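Local coordinates for protein formate-dependent phosphoribosylglycinamide formyltransferase (Mycobacterium tuberculosis H37Rv, PDB 6KHR) that belongs to the ATP-grasp enzymes, with a parallel-sheet N-terminal domain beside an antiparallel, ATP-grasp part, at residues T74-R86 against T97-E109. Numbering follows the deposited sequence.
Sequences TMTDAEELTAVIR and TAAVSVDALDAVE
Leu81 lays its CD2 methyl against Ala104, CD2 to CB 3.6 Å, where helices 78-86 and 102-109 face each other. Leu81 CG stands anti to its own N (chi1 180°), which swings the isobutyl end over the second helix, and CD2 also meets Val100 CG2 and, at an oblique crossing, Leu105 CD1. Ala104 is shared: Ala78 CB lies 4.3 Å from its CB, and Thr82 OG1 sits against that methyl while donating to the carbonyl O of Ala78. A turn further on, Ile85 CG2 and CD1 both touch Val108 CG2.

In the loops before the helices, Met75, bent at chi3 (-66°), brings CE to 3.9 Å from Thr97 CG2, tip to tip, and Thr76 rests CG2 on the carbonyl O of Ala99. A weak hydrogen bond runs from Ser101 N to Met75 O (3.3 Å). Asp77 OD1 caps the first helix, accepting weakly from Glu79 N and Glu80 N; Ser101 OG is placed to accept from Ala104 N at the N-cap of the second, though its position is less sure.

Helix 102-109 also meets Leu118 through Leu105 and Val108, and Arg126 through the salt bridge of Asp103. The two helices, axes 8.7 Å apart at 35°, pack side by side as crossovers: 78-88 carries the chain from edge strand 69-72 back past 51-56 and 28-32 to 92-95, and 102-109 leads on to 117-118, the 3-2-1-4-5 order of a Rossmann-like preATP-grasp domain.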
loop_
_atom_site.group_PDB
_atom_site.type_symbol
_atom_site.label_atom_id
_atom_site.label_comp_id
_atom_site.label_asym_id
_atom_site.label_seq_id
_atom_site.Cartn_x
_atom_site.Cartn_y
_atom_site.Cartn_z
ATOM N N THR A 74 -8.979 -10.370 -25.841
ATOM C CA THR A 74 -9.241 -11.715 -25.352
ATOM C C THR A 74 -7.888 -12.370 -25.151
ATOM O O THR A 74 -7.251 -12.822 -26.100
ATOM C CB THR A 74 -10.109 -12.496 -26.328
ATOM O OG1 THR A 74 -11.233 -11.687 -26.702
ATOM C CG2 THR A 74 -10.609 -13.780 -25.678
ATOM N N MET A 75 -7.413 -12.379 -23.909
ATOM C CA MET A 75 -6.069 -12.877 -23.643
ATOM C C MET A 75 -5.954 -14.377 -23.881
ATOM O O MET A 75 -4.849 -14.875 -24.133
ATOM C CB MET A 75 -5.681 -12.515 -22.214
ATOM C CG MET A 75 -5.761 -11.025 -21.976
ATOM S SD MET A 75 -5.269 -10.556 -20.317
ATOM C CE MET A 75 -6.577 -11.331 -19.361
ATOM N N THR A 76 -7.070 -15.092 -23.810
ATOM C CA THR A 76 -7.151 -16.498 -24.202
ATOM C C THR A 76 -7.189 -16.666 -25.717
ATOM O O THR A 76 -7.906 -17.524 -26.229
ATOM C CB THR A 76 -8.383 -17.121 -23.554
ATOM O OG1 THR A 76 -9.560 -16.484 -24.059
ATOM C CG2 THR A 76 -8.352 -16.936 -22.040
ATOM N N ASP A 77 -6.447 -15.841 -26.450
ATOM C CA ASP A 77 -6.358 -15.926 -27.906
ATOM C C ASP A 77 -4.894 -15.736 -28.277
ATOM O O ASP A 77 -4.358 -14.630 -28.144
ATOM C CB ASP A 77 -7.237 -14.876 -28.586
ATOM C CG ASP A 77 -7.398 -15.120 -30.074
ATOM O OD1 ASP A 77 -6.451 -15.626 -30.715
ATOM O OD2 ASP A 77 -8.479 -14.800 -30.607
ATOM N N ALA A 78 -4.257 -16.810 -28.750
ATOM C CA ALA A 78 -2.808 -16.787 -28.917
ATOM C C ALA A 78 -2.390 -15.806 -30.002
ATOM O O ALA A 78 -1.356 -15.144 -29.873
ATOM C CB ALA A 78 -2.294 -18.191 -29.224
ATOM N N GLU A 79 -3.176 -15.701 -31.072
ATOM C CA GLU A 79 -2.892 -14.714 -32.108
ATOM C C GLU A 79 -3.126 -13.303 -31.593
ATOM O O GLU A 79 -2.246 -12.438 -31.702
ATOM C CB GLU A 79 -3.768 -14.980 -33.334
ATOM C CG GLU A 79 -3.559 -16.332 -33.997
ATOM C CD GLU A 79 -2.469 -16.305 -35.058
ATOM O OE1 GLU A 79 -1.595 -15.416 -34.980
ATOM O OE2 GLU A 79 -2.489 -17.162 -35.971
ATOM N N GLU A 80 -4.313 -13.056 -31.028
ATOM C CA GLU A 80 -4.692 -11.710 -30.601
ATOM C C GLU A 80 -3.787 -11.197 -29.491
ATOM O O GLU A 80 -3.420 -10.016 -29.478
ATOM C CB GLU A 80 -6.148 -11.699 -30.138
ATOM C CG GLU A 80 -7.107 -11.053 -31.124
ATOM C CD GLU A 80 -8.253 -10.312 -30.444
ATOM O OE1 GLU A 80 -8.340 -10.351 -29.194
ATOM O OE2 GLU A 80 -9.063 -9.684 -31.162
ATOM N N LEU A 81 -3.432 -12.062 -28.538
ATOM C CA LEU A 81 -2.514 -11.648 -27.484
ATOM C C LEU A 81 -1.134 -11.342 -28.046
ATOM O O LEU A 81 -0.514 -10.339 -27.680
ATOM C CB LEU A 81 -2.421 -12.731 -26.408
ATOM C CG LEU A 81 -1.475 -12.410 -25.254
ATOM C CD1 LEU A 81 -1.982 -11.187 -24.497
ATOM C CD2 LEU A 81 -1.303 -13.616 -24.331
ATOM N N THR A 82 -0.647 -12.180 -28.953
ATOM C CA THR A 82 0.735 -12.043 -29.401
ATOM C C THR A 82 0.926 -10.775 -30.224
ATOM O O THR A 82 1.974 -10.124 -30.136
ATOM C CB THR A 82 1.150 -13.285 -30.192
ATOM O OG1 THR A 82 0.982 -14.449 -29.371
ATOM C CG2 THR A 82 2.600 -13.185 -30.608
ATOM N N ALA A 83 -0.071 -10.406 -31.026
ATOM C CA ALA A 83 0.012 -9.136 -31.740
ATOM C C ALA A 83 0.122 -7.975 -30.762
ATOM O O ALA A 83 0.954 -7.078 -30.937
ATOM C CB ALA A 83 -1.207 -8.962 -32.643
ATOM N N VAL A 84 -0.706 -7.999 -29.711
ATOM C CA VAL A 84 -0.713 -6.941 -28.703
ATOM C C VAL A 84 0.662 -6.790 -28.068
ATOM O O VAL A 84 1.118 -5.672 -27.793
ATOM C CB VAL A 84 -1.796 -7.233 -27.646
ATOM C CG1 VAL A 84 -1.480 -6.543 -26.332
ATOM C CG2 VAL A 84 -3.152 -6.805 -28.150
ATOM N N ILE A 85 1.343 -7.906 -27.822
ATOM C CA ILE A 85 2.632 -7.802 -27.157
ATOM C C ILE A 85 3.682 -7.307 -28.139
ATOM O O ILE A 85 4.591 -6.562 -27.758
ATOM C CB ILE A 85 3.006 -9.148 -26.511
ATOM C CG1 ILE A 85 1.859 -9.634 -25.606
ATOM C CG2 ILE A 85 4.258 -9.006 -25.672
ATOM C CD1 ILE A 85 2.084 -10.980 -24.916
ATOM N N ARG A 86 3.548 -7.665 -29.415
ATOM C CA ARG A 86 4.527 -7.249 -30.409
ATOM C C ARG A 86 4.414 -5.757 -30.695
ATOM O O ARG A 86 5.429 -5.061 -30.815
ATOM C CB ARG A 86 4.341 -8.067 -31.686
ATOM C CG ARG A 86 5.602 -8.213 -32.525
ATOM C CD ARG A 86 6.666 -9.013 -31.786
ATOM N NE ARG A 86 6.373 -10.444 -31.764
ATOM C CZ ARG A 86 6.960 -11.306 -30.942
ATOM N NH1 ARG A 86 7.861 -10.872 -30.070
ATOM N NH2 ARG A 86 6.642 -12.595 -30.985
ATOM N N THR A 97 -3.016 -13.336 -14.263
ATOM C CA THR A 97 -4.274 -14.120 -14.236
ATOM C C THR A 97 -4.007 -15.543 -14.707
ATOM O O THR A 97 -2.889 -15.819 -15.116
ATOM C CB THR A 97 -5.369 -13.497 -15.096
ATOM O OG1 THR A 97 -6.498 -14.346 -14.947
ATOM C CG2 THR A 97 -5.035 -13.483 -16.562
ATOM N N ALA A 98 -5.011 -16.406 -14.618
ATOM C CA ALA A 98 -4.863 -17.802 -15.081
ATOM C C ALA A 98 -5.438 -17.921 -16.490
ATOM O O ALA A 98 -4.996 -18.777 -17.237
ATOM C CB ALA A 98 -5.548 -18.748 -14.131
ATOM N N ALA A 99 -6.349 -17.028 -16.850
ATOM C CA ALA A 99 -6.963 -17.053 -18.192
ATOM C C ALA A 99 -5.995 -16.467 -19.216
ATOM O O ALA A 99 -6.255 -15.376 -19.693
ATOM C CB ALA A 99 -8.216 -16.234 -18.154
ATOM N N VAL A 100 -4.958 -17.191 -19.602
ATOM C CA VAL A 100 -4.013 -16.567 -20.558
ATOM C C VAL A 100 -3.545 -17.618 -21.551
ATOM O O VAL A 100 -3.675 -18.791 -21.252
ATOM C CB VAL A 100 -2.815 -16.031 -19.773
ATOM C CG1 VAL A 100 -1.877 -17.163 -19.444
ATOM C CG2 VAL A 100 -2.080 -14.943 -20.521
ATOM N N SER A 101 -3.009 -17.182 -22.684
ATOM C CA SER A 101 -2.479 -18.148 -23.666
ATOM C C SER A 101 -1.049 -18.461 -23.277
ATOM O O SER A 101 -0.209 -17.597 -23.421
ATOM C CB SER A 101 -2.528 -17.628 -25.070
ATOM O OG SER A 101 -1.507 -18.221 -25.864
ATOM N N VAL A 102 -0.814 -19.669 -22.802
ATOM C CA VAL A 102 0.561 -20.056 -22.405
ATOM C C VAL A 102 1.361 -20.206 -23.688
ATOM O O VAL A 102 2.547 -19.911 -23.678
ATOM C CB VAL A 102 0.523 -21.358 -21.601
ATOM C CG1 VAL A 102 0.331 -21.061 -20.133
ATOM C CG2 VAL A 102 -0.600 -22.246 -22.095
ATOM N N ASP A 103 0.710 -20.639 -24.758
ATOM C CA ASP A 103 1.457 -20.727 -26.010
ATOM C C ASP A 103 1.882 -19.346 -26.500
ATOM O O ASP A 103 3.001 -19.180 -27.001
ATOM C CB ASP A 103 0.628 -21.449 -27.075
ATOM C CG ASP A 103 0.313 -22.897 -26.697
ATOM O OD1 ASP A 103 0.998 -23.458 -25.817
ATOM O OD2 ASP A 103 -0.627 -23.473 -27.283
ATOM N N ALA A 104 1.016 -18.339 -26.352
ATOM C CA ALA A 104 1.409 -16.983 -26.724
ATOM C C ALA A 104 2.597 -16.507 -25.900
ATOM O O ALA A 104 3.466 -15.792 -26.412
ATOM C CB ALA A 104 0.231 -16.023 -26.572
ATOM N N LEU A 105 2.660 -16.896 -24.622
ATOM C CA LEU A 105 3.777 -16.470 -23.783
ATOM C C LEU A 105 5.079 -17.128 -24.225
ATOM O O LEU A 105 6.136 -16.485 -24.222
ATOM C CB LEU A 105 3.506 -16.792 -22.310
ATOM C CG LEU A 105 2.573 -15.911 -21.476
ATOM C CD1 LEU A 105 2.055 -14.720 -22.254
ATOM C CD2 LEU A 105 1.431 -16.754 -20.933
ATOM N N ASP A 106 5.030 -18.411 -24.587
ATOM C CA ASP A 106 6.251 -19.078 -25.030
ATOM C C ASP A 106 6.718 -18.541 -26.377
ATOM O O ASP A 106 7.922 -18.565 -26.666
ATOM C CB ASP A 106 6.054 -20.594 -25.072
ATOM C CG ASP A 106 6.767 -21.303 -23.921
ATOM O OD1 ASP A 106 7.928 -20.939 -23.618
ATOM O OD2 ASP A 106 6.165 -22.215 -23.309
ATOM N N ALA A 107 5.795 -18.033 -27.194
ATOM C CA ALA A 107 6.194 -17.326 -28.405
ATOM C C ALA A 107 7.077 -16.127 -28.078
ATOM O O ALA A 107 8.146 -15.953 -28.674
ATOM C CB ALA A 107 4.955 -16.883 -29.185
ATOM N N VAL A 108 6.649 -15.299 -27.120
ATOM C CA VAL A 108 7.409 -14.099 -26.780
ATOM C C VAL A 108 8.768 -14.468 -26.198
ATOM O O VAL A 108 9.798 -13.877 -26.553
ATOM C CB VAL A 108 6.605 -13.207 -25.819
ATOM C CG1 VAL A 108 7.442 -12.019 -25.351
ATOM C CG2 VAL A 108 5.324 -12.734 -26.496
ATOM N N GLU A 109 8.799 -15.449 -25.292
ATOM C CA GLU A 109 10.078 -15.971 -24.818
ATOM C C GLU A 109 10.945 -16.431 -25.984
ATOM O O GLU A 109 12.109 -16.027 -26.104
ATOM C CB GLU A 109 9.856 -17.115 -23.835
ATOM C CG GLU A 109 9.837 -16.672 -22.386
ATOM C CD GLU A 109 10.137 -17.809 -21.426
ATOM O OE1 GLU A 109 10.366 -18.945 -21.910
ATOM O OE2 GLU A 109 10.151 -17.561 -20.195
#